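Local coordinates for protein dioxygenase (Pseudomonas brassicacearum, PDB 5V2D) that probably cleaves the central double bond of lignostilbene-type substrates with dioxygen, using an iron ion held by four histidines in a beta-propeller of the carotenoid oxygenase family, at residues E42-D47 with S98-Y103; L48-V53 with A482-P487; A56-T61 with F90-G95; G85-F90 with R102-D107; E464-V469 with F488-S493. All coordinates share one frame; numbering follows the deposited sequence.

Interaction 1 (E42-D47 with S98-Y103)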
# COMPACT_ATOMS: atom_id res chain seq x y z
N GLU A 42 -4.05 16.78 -12.40
CA GLU A 42 -3.24 16.08 -13.39
C GLU A 42 -2.28 17.11 -13.91
O GLU A 42 -2.68 18.18 -14.29
CB GLU A 42 -4.08 15.50 -14.52
CG GLU A 42 -5.04 14.41 -14.03
CD GLU A 42 -5.68 13.67 -15.22
OE1 GLU A 42 -6.73 14.14 -15.73
OE2 GLU A 42 -5.13 12.61 -15.63
N ALA A 43 -0.99 16.84 -13.82
CA ALA A 43 0.01 17.90 -14.03
C ALA A 43 1.28 17.42 -14.66
O ALA A 43 1.60 16.22 -14.63
CB ALA A 43 0.34 18.47 -12.71
N GLU A 44 2.01 18.39 -15.23
CA GLU A 44 3.36 18.18 -15.69
C GLU A 44 4.18 19.37 -15.14
O GLU A 44 3.79 20.52 -15.36
CB GLU A 44 3.40 18.17 -17.20
CG GLU A 44 4.60 17.43 -17.70
CD GLU A 44 5.32 17.98 -18.95
OE1 GLU A 44 4.68 17.94 -20.04
OE2 GLU A 44 6.49 18.49 -18.75
N VAL A 45 5.23 19.11 -14.38
CA VAL A 45 6.17 20.15 -13.95
C VAL A 45 7.55 19.75 -14.47
O VAL A 45 8.08 18.73 -14.08
CB VAL A 45 6.19 20.31 -12.44
CG1 VAL A 45 6.97 21.60 -12.03
CG2 VAL A 45 4.80 20.46 -11.90
N PHE A 46 8.08 20.52 -15.42
CA PHE A 46 9.21 20.09 -16.24
C PHE A 46 10.53 20.04 -15.42
O PHE A 46 11.43 19.27 -15.74
CB PHE A 46 9.35 21.04 -17.43
CG PHE A 46 10.26 20.54 -18.51
CD1 PHE A 46 9.81 19.63 -19.50
CD2 PHE A 46 11.61 20.95 -18.55
CE1 PHE A 46 10.72 19.14 -20.45
CE2 PHE A 46 12.50 20.46 -19.52
CZ PHE A 46 12.06 19.57 -20.47
N ASP A 47 10.63 20.92 -14.43
CA ASP A 47 11.83 20.99 -13.61
C ASP A 47 11.48 21.49 -12.24
O ASP A 47 10.73 22.49 -12.07
CB ASP A 47 12.88 21.98 -14.24
CG ASP A 47 14.26 21.84 -13.57
OD1 ASP A 47 14.88 20.73 -13.60
OD2 ASP A 47 14.67 22.86 -13.05
N SER A 98 11.84 15.93 -12.59
CA SER A 98 10.57 16.36 -13.18
C SER A 98 9.39 15.54 -12.64
O SER A 98 9.63 14.51 -12.00
CB SER A 98 10.64 16.27 -14.69
OG SER A 98 10.84 14.92 -15.06
N LEU A 99 8.17 16.03 -12.83
CA LEU A 99 6.99 15.36 -12.26
C LEU A 99 5.92 15.29 -13.34
O LEU A 99 5.67 16.27 -14.08
CB LEU A 99 6.46 16.11 -11.10
CG LEU A 99 5.11 15.70 -10.52
CD1 LEU A 99 5.10 14.30 -9.96
CD2 LEU A 99 4.77 16.74 -9.46
N ARG A 100 5.33 14.11 -13.43
CA ARG A 100 4.04 13.92 -14.11
C ARG A 100 3.07 13.25 -13.21
O ARG A 100 3.45 12.37 -12.48
CB ARG A 100 4.26 12.98 -15.24
CG ARG A 100 4.66 13.60 -16.45
CD ARG A 100 3.72 12.81 -17.47
NE ARG A 100 3.44 13.55 -18.70
CZ ARG A 100 4.40 13.79 -19.57
NH1 ARG A 100 5.67 13.34 -19.39
NH2 ARG A 100 4.08 14.48 -20.65
N ARG A 101 1.81 13.69 -13.25
CA ARG A 101 0.78 13.17 -12.35
C ARG A 101 -0.47 13.00 -13.23
O ARG A 101 -0.89 13.99 -13.86
CB ARG A 101 0.54 14.10 -11.22
CG ARG A 101 -0.39 13.56 -10.14
CD ARG A 101 -0.30 14.41 -8.87
NE ARG A 101 -1.03 13.83 -7.74
CZ ARG A 101 -2.18 14.19 -7.24
NH1 ARG A 101 -2.93 15.14 -7.80
NH2 ARG A 101 -2.62 13.53 -6.15
N ARG A 102 -1.01 11.80 -13.27
CA ARG A 102 -2.15 11.48 -14.15
C ARG A 102 -3.07 10.44 -13.48
O ARG A 102 -2.59 9.52 -12.80
CB ARG A 102 -1.72 10.87 -15.52
CG ARG A 102 -0.86 11.71 -16.45
CD ARG A 102 -1.64 12.94 -17.00
NE ARG A 102 -1.13 13.76 -18.12
CZ ARG A 102 -0.44 14.91 -18.03
NH1 ARG A 102 0.00 15.39 -16.89
NH2 ARG A 102 -0.14 15.58 -19.14
N TYR A 103 -4.35 10.55 -13.77
CA TYR A 103 -5.34 9.57 -13.35
C TYR A 103 -5.17 8.32 -14.15
O TYR A 103 -4.90 8.38 -15.37
CB TYR A 103 -6.76 10.06 -13.57
CG TYR A 103 -7.38 10.87 -12.43
CD1 TYR A 103 -7.83 12.13 -12.63
CD2 TYR A 103 -7.47 10.32 -11.15
CE1 TYR A 103 -8.43 12.83 -11.60
CE2 TYR A 103 -8.10 11.03 -10.14
CZ TYR A 103 -8.53 12.32 -10.38
OH TYR A 103 -9.09 13.03 -9.33
O HOH W 1 -5.62 10.63 -17.19
O HOH W 2 7.37 16.42 -16.64

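Interaction 2 (L48-V53 with A482-P487)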
# COMPACT_ATOMS: atom_id res chain seq x y z
N LEU A 48 11.96 20.76 -11.24
CA LEU A 48 11.58 21.07 -9.86
C LEU A 48 12.75 21.77 -9.17
O LEU A 48 13.87 21.38 -9.37
CB LEU A 48 11.17 19.83 -9.15
CG LEU A 48 9.87 19.18 -9.66
CD1 LEU A 48 9.70 17.77 -9.16
CD2 LEU A 48 8.63 19.97 -9.27
N GLU A 49 12.45 22.77 -8.36
CA GLU A 49 13.44 23.47 -7.53
C GLU A 49 13.97 22.54 -6.48
O GLU A 49 13.15 21.84 -5.80
CB GLU A 49 12.83 24.61 -6.71
CG GLU A 49 12.43 25.83 -7.46
CD GLU A 49 12.09 27.00 -6.52
OE1 GLU A 49 10.93 27.02 -6.07
OE2 GLU A 49 13.02 27.84 -6.18
N ILE A 50 15.28 22.56 -6.23
CA ILE A 50 15.90 21.71 -5.25
C ILE A 50 16.73 22.53 -4.27
O ILE A 50 17.55 23.32 -4.69
CB ILE A 50 16.82 20.70 -5.95
CG1 ILE A 50 16.02 19.91 -7.01
CG2 ILE A 50 17.48 19.73 -4.94
CD1 ILE A 50 16.90 18.92 -7.71
N GLU A 51 16.49 22.39 -2.98
CA GLU A 51 17.28 22.98 -1.92
C GLU A 51 18.25 21.92 -1.53
O GLU A 51 17.87 20.75 -1.32
CB GLU A 51 16.34 23.38 -0.76
CG GLU A 51 17.07 23.95 0.46
CD GLU A 51 16.21 24.25 1.71
OE1 GLU A 51 16.86 24.48 2.73
OE2 GLU A 51 14.93 24.34 1.70
N GLY A 52 19.53 22.31 -1.35
CA GLY A 52 20.55 21.32 -0.94
C GLY A 52 21.21 20.81 -2.18
O GLY A 52 21.34 21.55 -3.10
N VAL A 53 21.65 19.57 -2.22
CA VAL A 53 22.39 19.01 -3.34
C VAL A 53 21.91 17.61 -3.64
O VAL A 53 22.03 16.68 -2.78
CB VAL A 53 23.91 18.87 -2.95
CG1 VAL A 53 24.68 18.38 -4.17
CG2 VAL A 53 24.44 20.25 -2.49
N ALA A 482 18.75 16.74 0.21
CA ALA A 482 18.06 17.52 -0.83
C ALA A 482 16.58 17.54 -0.56
O ALA A 482 16.01 16.56 -0.09
CB ALA A 482 18.31 16.93 -2.20
N ARG A 483 15.97 18.69 -0.75
CA ARG A 483 14.52 18.87 -0.68
C ARG A 483 14.03 19.35 -2.01
O ARG A 483 14.42 20.42 -2.48
CB ARG A 483 14.11 19.89 0.38
CG ARG A 483 14.58 19.54 1.81
CD ARG A 483 14.15 20.65 2.71
NE ARG A 483 14.46 20.47 4.11
CZ ARG A 483 13.55 20.21 5.05
NH1 ARG A 483 12.27 20.05 4.82
NH2 ARG A 483 13.94 20.06 6.27
N ILE A 484 13.19 18.53 -2.64
CA ILE A 484 12.65 18.84 -3.97
C ILE A 484 11.27 19.49 -3.79
O ILE A 484 10.33 18.83 -3.33
CB ILE A 484 12.60 17.57 -4.82
CG1 ILE A 484 14.01 16.98 -4.93
CG2 ILE A 484 12.01 17.84 -6.16
CD1 ILE A 484 13.88 15.47 -5.22
N ARG A 485 11.16 20.79 -4.12
CA ARG A 485 9.94 21.51 -3.80
C ARG A 485 8.91 21.21 -4.92
O ARG A 485 9.28 21.13 -6.07
CB ARG A 485 10.17 23.00 -3.74
CG ARG A 485 11.01 23.46 -2.55
CD ARG A 485 10.93 25.01 -2.45
NE ARG A 485 11.97 25.45 -1.53
CZ ARG A 485 13.21 25.81 -1.85
NH1 ARG A 485 13.61 25.89 -3.11
NH2 ARG A 485 14.04 26.18 -0.88
N ILE A 486 7.69 20.98 -4.52
CA ILE A 486 6.57 20.69 -5.46
C ILE A 486 5.68 21.90 -5.35
O ILE A 486 5.33 22.33 -4.25
CB ILE A 486 5.86 19.41 -5.04
CG1 ILE A 486 6.86 18.26 -5.08
CG2 ILE A 486 4.79 19.06 -6.07
CD1 ILE A 486 6.53 17.18 -4.16
N PRO A 487 5.26 22.47 -6.49
CA PRO A 487 4.52 23.70 -6.46
C PRO A 487 3.03 23.59 -6.13
O PRO A 487 2.30 24.60 -6.17
CB PRO A 487 4.70 24.20 -7.88
CG PRO A 487 4.91 23.00 -8.69
CD PRO A 487 5.72 22.12 -7.84
O HOH W 3 9.57 23.28 -7.87

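Interaction 3 (A56-T61 with F90-G95)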
# COMPACT_ATOMS: atom_id res chain seq x y z
N ALA A 56 23.97 13.51 -8.26
CA ALA A 56 23.83 13.40 -9.70
C ALA A 56 23.75 12.00 -10.20
O ALA A 56 23.27 11.77 -11.31
CB ALA A 56 24.92 14.18 -10.42
N SER A 57 24.16 11.05 -9.40
CA SER A 57 24.15 9.66 -9.91
C SER A 57 22.76 9.02 -9.76
O SER A 57 22.55 7.94 -10.24
CB SER A 57 25.17 8.85 -9.14
OG SER A 57 24.76 8.75 -7.78
N ILE A 58 21.83 9.60 -9.03
CA ILE A 58 20.48 8.99 -8.91
C ILE A 58 19.77 9.08 -10.25
O ILE A 58 19.65 10.19 -10.82
CB ILE A 58 19.64 9.68 -7.86
CG1 ILE A 58 20.28 9.47 -6.47
CG2 ILE A 58 18.24 9.08 -7.83
CD1 ILE A 58 19.65 10.28 -5.37
N HIS A 59 19.38 7.94 -10.76
CA HIS A 59 18.81 7.88 -12.11
C HIS A 59 17.69 6.86 -12.13
O HIS A 59 17.92 5.67 -11.92
CB HIS A 59 19.89 7.50 -13.15
CG HIS A 59 19.41 7.56 -14.57
ND1 HIS A 59 19.80 6.63 -15.53
CD2 HIS A 59 18.50 8.35 -15.18
CE1 HIS A 59 19.21 6.90 -16.68
NE2 HIS A 59 18.40 7.93 -16.49
N GLY A 60 16.50 7.35 -12.37
CA GLY A 60 15.27 6.47 -12.49
C GLY A 60 14.04 7.26 -12.09
O GLY A 60 14.07 8.48 -12.05
N THR A 61 12.97 6.53 -11.83
CA THR A 61 11.67 7.18 -11.58
C THR A 61 11.06 6.61 -10.29
O THR A 61 11.03 5.40 -10.09
CB THR A 61 10.73 6.96 -12.78
OG1 THR A 61 11.32 7.46 -13.96
CG2 THR A 61 9.42 7.68 -12.55
N PHE A 90 8.09 10.89 -10.43
CA PHE A 90 9.16 11.83 -10.28
C PHE A 90 10.36 11.21 -10.98
O PHE A 90 10.92 10.20 -10.50
CB PHE A 90 9.50 12.08 -8.84
CG PHE A 90 8.46 12.85 -8.08
CD1 PHE A 90 8.49 14.20 -8.02
CD2 PHE A 90 7.46 12.17 -7.37
CE1 PHE A 90 7.59 14.95 -7.27
CE2 PHE A 90 6.54 12.89 -6.63
CZ PHE A 90 6.59 14.30 -6.57
N HIS A 91 10.78 11.81 -12.10
CA HIS A 91 11.88 11.26 -12.85
C HIS A 91 13.20 12.01 -12.50
O HIS A 91 13.27 13.24 -12.69
CB HIS A 91 11.61 11.39 -14.33
CG HIS A 91 12.72 10.86 -15.18
ND1 HIS A 91 13.10 9.53 -15.16
CD2 HIS A 91 13.57 11.50 -16.04
CE1 HIS A 91 14.13 9.36 -15.98
NE2 HIS A 91 14.44 10.54 -16.53
N PHE A 92 14.19 11.26 -12.04
CA PHE A 92 15.48 11.78 -11.58
C PHE A 92 16.50 11.51 -12.71
O PHE A 92 16.70 10.37 -13.15
CB PHE A 92 15.99 11.03 -10.34
CG PHE A 92 15.22 11.31 -9.09
CD1 PHE A 92 15.83 12.00 -8.04
CD2 PHE A 92 13.96 10.87 -8.89
CE1 PHE A 92 15.16 12.26 -6.88
CE2 PHE A 92 13.27 11.15 -7.71
CZ PHE A 92 13.87 11.85 -6.72
N ALA A 93 17.15 12.56 -13.18
CA ALA A 93 18.26 12.33 -14.12
C ALA A 93 19.29 13.41 -13.96
O ALA A 93 18.98 14.58 -14.06
CB ALA A 93 17.81 12.27 -15.58
N ASN A 94 20.51 13.00 -13.70
CA ASN A 94 21.63 13.97 -13.63
C ASN A 94 21.41 15.20 -12.74
O ASN A 94 21.70 16.30 -13.17
CB ASN A 94 21.86 14.52 -15.05
CG ASN A 94 22.95 13.88 -15.59
OD1 ASN A 94 24.13 14.28 -15.33
ND2 ASN A 94 22.66 12.82 -16.29
N GLY A 95 20.82 15.06 -11.56
CA GLY A 95 20.60 16.17 -10.69
C GLY A 95 19.35 16.99 -10.90
O GLY A 95 19.15 17.97 -10.20
O HOH W 4 21.44 10.56 -13.11
O HOH W 5 20.07 12.92 -9.98
O HOH W 6 16.62 9.88 -18.01

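Interaction 4 (G85-F90 with R102-D107)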
# COMPACT_ATOMS: atom_id res chain seq x y z
N GLY A 85 -7.51 6.21 -8.59
CA GLY A 85 -6.05 6.20 -8.59
C GLY A 85 -5.40 7.28 -9.43
O GLY A 85 -5.71 7.38 -10.62
N MET A 86 -4.55 8.08 -8.80
CA MET A 86 -3.77 9.13 -9.40
C MET A 86 -2.30 8.82 -9.26
O MET A 86 -1.79 8.78 -8.09
CB MET A 86 -4.11 10.45 -8.70
CG MET A 86 -3.37 11.65 -9.23
SD MET A 86 -3.97 12.26 -10.80
CE MET A 86 -5.25 13.36 -10.17
N VAL A 87 -1.61 8.56 -10.37
CA VAL A 87 -0.23 8.13 -10.33
C VAL A 87 0.67 9.31 -10.57
O VAL A 87 0.45 10.09 -11.50
CB VAL A 87 0.02 7.03 -11.40
CG1 VAL A 87 1.46 6.63 -11.46
CG2 VAL A 87 -0.86 5.84 -11.15
N SER A 88 1.71 9.40 -9.73
CA SER A 88 2.77 10.43 -9.93
C SER A 88 4.04 9.69 -10.29
O SER A 88 4.33 8.62 -9.75
CB SER A 88 2.96 11.20 -8.64
OG SER A 88 1.84 12.10 -8.43
N GLY A 89 4.82 10.29 -11.20
CA GLY A 89 6.17 9.82 -11.52
C GLY A 89 7.14 10.98 -11.38
O GLY A 89 7.01 11.95 -12.11
N PHE A 90 8.09 10.89 -10.43
CA PHE A 90 9.16 11.83 -10.28
C PHE A 90 10.36 11.21 -10.98
O PHE A 90 10.92 10.20 -10.50
CB PHE A 90 9.50 12.08 -8.84
CG PHE A 90 8.46 12.85 -8.08
CD1 PHE A 90 8.49 14.20 -8.02
CD2 PHE A 90 7.46 12.17 -7.37
CE1 PHE A 90 7.59 14.95 -7.27
CE2 PHE A 90 6.54 12.89 -6.63
CZ PHE A 90 6.59 14.30 -6.57
N ARG A 102 -1.01 11.80 -13.27
CA ARG A 102 -2.15 11.48 -14.15
C ARG A 102 -3.07 10.44 -13.48
O ARG A 102 -2.59 9.52 -12.80
CB ARG A 102 -1.72 10.87 -15.52
CG ARG A 102 -0.86 11.71 -16.45
CD ARG A 102 -1.64 12.94 -17.00
NE ARG A 102 -1.13 13.76 -18.12
CZ ARG A 102 -0.44 14.91 -18.03
NH1 ARG A 102 0.00 15.39 -16.89
NH2 ARG A 102 -0.14 15.58 -19.14
N TYR A 103 -4.35 10.55 -13.77
CA TYR A 103 -5.34 9.57 -13.35
C TYR A 103 -5.17 8.32 -14.15
O TYR A 103 -4.90 8.38 -15.37
CB TYR A 103 -6.76 10.06 -13.57
CG TYR A 103 -7.38 10.87 -12.43
CD1 TYR A 103 -7.83 12.13 -12.63
CD2 TYR A 103 -7.47 10.32 -11.15
CE1 TYR A 103 -8.43 12.83 -11.60
CE2 TYR A 103 -8.10 11.03 -10.14
CZ TYR A 103 -8.53 12.32 -10.38
OH TYR A 103 -9.09 13.03 -9.33
N VAL A 104 -5.33 7.19 -13.50
CA VAL A 104 -5.57 5.93 -14.23
C VAL A 104 -6.96 6.02 -14.89
O VAL A 104 -7.96 6.23 -14.23
CB VAL A 104 -5.57 4.69 -13.32
CG1 VAL A 104 -5.55 3.43 -14.13
CG2 VAL A 104 -4.29 4.64 -12.47
N GLN A 105 -7.01 5.87 -16.21
CA GLN A 105 -8.30 5.98 -16.92
C GLN A 105 -9.03 4.63 -16.87
O GLN A 105 -9.27 3.97 -17.89
CB GLN A 105 -8.11 6.49 -18.33
CG GLN A 105 -7.46 7.84 -18.30
CD GLN A 105 -7.93 8.78 -19.36
OE1 GLN A 105 -8.57 8.38 -20.34
NE2 GLN A 105 -7.63 10.06 -19.18
N THR A 106 -9.46 4.29 -15.68
CA THR A 106 -10.28 3.12 -15.43
C THR A 106 -11.65 3.27 -16.09
O THR A 106 -12.12 4.38 -16.31
CB THR A 106 -10.51 2.87 -13.92
OG1 THR A 106 -11.19 3.96 -13.36
CG2 THR A 106 -9.16 2.59 -13.19
N ASP A 107 -12.32 2.15 -16.32
CA ASP A 107 -13.68 2.23 -16.81
C ASP A 107 -14.54 3.04 -15.79
O ASP A 107 -15.41 3.77 -16.18
CB ASP A 107 -14.34 0.88 -16.95
CG ASP A 107 -13.69 -0.03 -17.96
OD1 ASP A 107 -12.90 0.37 -18.76
OD2 ASP A 107 -14.07 -1.24 -18.02
O HOH W 7 -8.36 6.55 -11.53

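Interaction 5 (E464-V469 with F488-S493)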
# COMPACT_ATOMS: atom_id res chain seq x y z
N GLU A 464 0.23 23.54 4.03
CA GLU A 464 -0.31 22.79 2.86
C GLU A 464 0.64 22.79 1.66
O GLU A 464 0.24 23.07 0.54
CB GLU A 464 -1.70 23.31 2.41
CG GLU A 464 -2.67 23.31 3.59
CD GLU A 464 -4.15 23.26 3.23
OE1 GLU A 464 -4.55 23.62 2.10
OE2 GLU A 464 -4.90 22.85 4.13
N ARG A 465 1.88 22.46 1.90
CA ARG A 465 2.97 22.41 0.91
C ARG A 465 3.52 21.00 0.96
O ARG A 465 3.36 20.30 1.96
CB ARG A 465 4.11 23.40 1.32
CG ARG A 465 4.97 23.92 0.21
CD ARG A 465 5.72 25.23 0.53
NE ARG A 465 6.53 25.11 1.77
CZ ARG A 465 7.74 24.53 1.93
NH1 ARG A 465 8.39 23.84 0.99
NH2 ARG A 465 8.38 24.61 3.11
N SER A 466 4.25 20.60 -0.06
CA SER A 466 4.81 19.28 -0.20
C SER A 466 6.21 19.40 -0.74
O SER A 466 6.48 20.26 -1.57
CB SER A 466 3.93 18.43 -1.18
OG SER A 466 2.61 18.32 -0.71
N GLU A 467 7.09 18.54 -0.27
CA GLU A 467 8.45 18.37 -0.80
C GLU A 467 8.70 16.90 -0.98
O GLU A 467 8.18 16.11 -0.19
CB GLU A 467 9.54 18.85 0.23
CG GLU A 467 9.38 20.32 0.51
CD GLU A 467 10.38 20.87 1.60
OE1 GLU A 467 10.96 20.09 2.31
OE2 GLU A 467 10.56 22.07 1.73
N LEU A 468 9.50 16.54 -1.97
CA LEU A 468 10.01 15.21 -2.00
C LEU A 468 11.45 15.26 -1.36
O LEU A 468 12.35 15.96 -1.91
CB LEU A 468 10.11 14.76 -3.42
CG LEU A 468 10.42 13.29 -3.66
CD1 LEU A 468 9.34 12.41 -3.08
CD2 LEU A 468 10.60 13.07 -5.18
N VAL A 469 11.62 14.63 -0.20
CA VAL A 469 12.91 14.72 0.50
C VAL A 469 13.81 13.52 0.20
O VAL A 469 13.31 12.40 -0.02
CB VAL A 469 12.76 14.89 2.01
CG1 VAL A 469 12.10 16.23 2.27
CG2 VAL A 469 12.05 13.73 2.69
N PHE A 488 2.59 22.40 -5.84
CA PHE A 488 1.24 22.14 -5.37
C PHE A 488 1.27 21.05 -4.34
O PHE A 488 2.20 20.29 -4.29
CB PHE A 488 0.24 21.79 -6.55
CG PHE A 488 0.58 20.53 -7.29
CD1 PHE A 488 0.08 19.33 -6.88
CD2 PHE A 488 1.35 20.55 -8.42
CE1 PHE A 488 0.40 18.11 -7.57
CE2 PHE A 488 1.75 19.35 -9.06
CZ PHE A 488 1.25 18.15 -8.62
N ARG A 489 0.24 21.03 -3.52
CA ARG A 489 0.08 20.04 -2.46
C ARG A 489 -0.23 18.62 -3.02
O ARG A 489 -1.19 18.42 -3.78
CB ARG A 489 -1.08 20.42 -1.55
CG ARG A 489 -1.36 19.44 -0.42
CD ARG A 489 -2.61 19.91 0.35
NE ARG A 489 -3.76 19.99 -0.51
CZ ARG A 489 -4.60 18.98 -0.75
NH1 ARG A 489 -4.55 17.79 -0.11
NH2 ARG A 489 -5.61 19.24 -1.63
N MET A 490 0.55 17.67 -2.57
CA MET A 490 0.33 16.26 -2.92
C MET A 490 -0.60 15.71 -1.84
O MET A 490 -0.24 15.68 -0.64
CB MET A 490 1.67 15.50 -2.87
CG MET A 490 2.73 15.98 -3.86
SD MET A 490 2.40 15.69 -5.61
CE MET A 490 2.77 13.96 -5.66
N ARG A 491 -1.71 15.15 -2.28
CA ARG A 491 -2.61 14.43 -1.34
C ARG A 491 -1.88 13.19 -0.78
O ARG A 491 -0.99 12.63 -1.40
CB ARG A 491 -3.88 14.01 -2.07
CG ARG A 491 -4.99 13.57 -1.19
CD ARG A 491 -6.29 13.43 -2.04
NE ARG A 491 -7.45 13.33 -1.12
CZ ARG A 491 -8.15 12.22 -0.87
NH1 ARG A 491 -9.17 12.30 0.00
NH2 ARG A 491 -7.88 11.02 -1.43
N MET A 492 -2.30 12.75 0.37
CA MET A 492 -1.79 11.49 0.94
C MET A 492 -1.94 10.40 -0.07
O MET A 492 -2.95 10.34 -0.75
CB MET A 492 -2.47 11.19 2.27
CG MET A 492 -2.02 9.93 2.97
SD MET A 492 -0.27 10.09 3.39
CE MET A 492 0.08 8.56 4.17
N SER A 493 -0.95 9.53 -0.14
CA SER A 493 -0.85 8.47 -1.11
C SER A 493 -0.93 7.12 -0.42
O SER A 493 -0.94 6.98 0.84
CB SER A 493 0.44 8.56 -1.93
OG SER A 493 0.61 9.90 -2.48
O HOH W 8 -4.04 22.67 -0.69

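Interaction 1 (E42-D47 with S98-Y103)
Backbone hydrogen bonds pair A43 with R101 and V45 with L99, two bonds to each pair, the A43 N to R101 O bond measuring 2.9 Å. Between them E44 and R100 form a non-hydrogen-bonded pair, where the CA-H of E44 faces L99 O.

Charged groups gather on the E44 and R100 face. The two side chains run alongside each other, E44 CG over one face of the R100 guanidinium; E44 OE1 stands 3.6 Å from R100 NH2 but well out of that plane, a salt bridge of charge alone. E42, its chain extended beyond CG, takes the Y103 amide on OE2 (2.9 Å from N, 168° at the hydrogen) from above the carboxylate plane, while OE1 pairs with R113.

Apolar contact is sparse: V45 CB lies 4.4 Å from L99 CB, on the face where R101 leads away to I41 and D68.

Strand 43-45 is the outermost strand of a five-stranded antiparallel sheet, consistent with a propeller blade.

Interaction 2 (L48-V53 with A482-P487)
R485 reaches back over the partner strand at the edge of an antiparallel blade-like sheet, where strand 50-52 pairs with strand 482-486 from the far end of the chain; such closure between N- and C-terminal parts is familiar in beta-propellers. Its CB passes 3.8 Å from E49 O, the carbonyl that also accepts R485 N almost along the C=O axis. With CG anti to the carbonyl carbon (chi1 -69°) and an extended chain to NE, the side chain carries CD past E49 OE1 and sets the guanidinium between two glutamates. R485 NH1 has a long salt bridge to E49 OE2, while R485 NH2 lies 3.3 Å from E51 OE2 and close to E51 CB; the E51 carboxylate is turned 23° from the guanidinium plane. E51 also runs alongside R483, whose own tip pairs with E467.

The other face is apolar. I484 CG2 meets L48 CB at 3.7 Å, the two side chains crossing at about a right angle, and I50 CG1 lies beside I484 CG1. G52, whose backbone angles call for glycine, forms a non-hydrogen-bonded pair with A482. Beyond R485, a water accepts from E49 N and donates to R485 O, and L48 CD2 ends 3.9 Å from P487 CD.

Interaction 3 (A56-T61 with F90-G95)
T61 and H91 cross at about a right angle, and the T61 hydroxyl meets the imidazole at its edge: T61 OG1 lies in the ring plane, 3.0 Å from H91 ND1, in a hydrogen bond that either atom could donate. The torsions suit this meeting. T61 turns OG1 beside its own backbone N (chi1 -57°), which leaves CG2 to rest 3.6 Å from F90 O, and H91 swings CG anti to N. A valine in place of T61 would probably leave H91 ND1 without this hydroxyl partner and the imidazole freer to turn.

The far edge of the same ring is held as well. A water sits in the planes of both H91 and H59, its oxygen 2.7 Å from H91 NE2, so two imidazoles share one bridge; the H59 ring also presents its CD2 edge to F92 O.

These residues flank an antiparallel pair in the five-stranded sheet that ends at strand 496-500, the neighbour of strand 60-67; the sheet is consistent with a blade of this family's beta-propeller. G60 and F92 exchange both backbone bonds, and F92 N reaches G60 O at 2.8 Å. G60 adopts backbone angles that demand glycine.

On the opposite face I58 and F92 lie side by side, I58 CG2 being 3.8 Å from F92 CD1, and the F92 ring goes on to L468 and I484. Past the strand end, a water donates to A56 O and I58 O and accepts from N94 N.

Interaction 4 (G85-F90 with R102-D107)
M86 folds its thioether over the face of the Y103 ring, so that methyl and sulfur both sit above the aromatic system. M86 CE stands 3.5 Å from the centroid of the Y103 ring, only 12° off the normal, in a CH-pi contact, and M86 SD lies at 4.1 Å from the same centroid, a Met-aromatic contact. This takes place within a beta hairpin, strands 85-93 and 96-103, where M86 and Y103 form a non-hydrogen-bonded antiparallel pair. The methionine leaves the backbone with CG anti to N (chi1 180°), then bends at both chi2 and chi3, which brings the terminal methyl back across the ring.

The same ring is approached from another direction: G85 O lies at its edge, 3.5 Å from Y103 CD2. The Y103 hydroxyl is bound elsewhere, by D68 O, and L109 and R113 of helix 107-115 also touch the side chain. A leucine at Y103 would probably leave the M86 methyl without its aromatic face and D68 O without the hydroxyl.

Backbone bonds tie the hairpin on both sides of this pair. V87 and R102 exchange two, V87 N to R102 O being 2.8 Å, and V104 N reaches G85 O. A water spans G85 O and V104 O where the second strand runs out, before T106 caps helix 107-115. On the other face, V87 CG2 and V104 CG2 meet at 3.9 Å.

Interaction 5 (E464-V469 with F488-S493)
E464 begins the contact with its backbone carbonyl, whose O lies 3.6 Å from R489 CB, while its own CB approaches R489 CD. The carboxylate does not reach the guanidinium directly: E464 OE1 is 4.5 Å from R489 NE and well out of the guanidinium plane. One water joins them, donating to E464 OE1 and accepting from R489 NE, its oxygen 2.7 Å from that nitrogen. Both ends have further partners, E464 OE1 in K37 and the R489 amino groups in the carbonyls of A34, K37 and P38.

E464 and R465, both opposite L460, form a G1 beta bulge where strand 465-472 begins, in an antiparallel sheet consistent with a propeller blade; the R465 side chain turns off to E467. S466 then points at the loop that follows strand 482-486. Its OG stands beside the backbone N (chi1 -59°). S466 OG accepts a hydrogen bond from M490 N, 2.9 Å away, with an almost straight 174° at the hydrogen; R489 CA is near the same oxygen. S466 CB also touches M490 CG at 3.8 Å, before that side chain bends away towards S88 and F90.

E467 faces the other way: E467 OE2 takes a salt bridge from R465 NH1 at 2.9 Å, on the anti side of the carboxylate.

Overall arrangement
Two antiparallel sheets carry the five contacts. Interactions 1, 3 and 4 lie in the sheet ordered 43-45, 96-103, 85-93, 60-67, 496-500; interaction 2 belongs to the sheet 50-52, 482-486, 465-472, 452-460, 433-442, and interaction 5 joins strand 465-472 to the loop before strand 496-500. Interactions 1 and 4 share R102 and Y103, their centres 11 Å apart; interactions 3 and 4 share F90, whose ring, with L99, L468, I486 and M490, packs one sheet on the other. Along the chain interactions 1 and 2 alternate, as do 2 and 5, and interaction 5 closes last. Each sheet joins strands from both chain ends. G85 of interaction 4 lies about 14 Å from the iron, as framework rather than metal ligand.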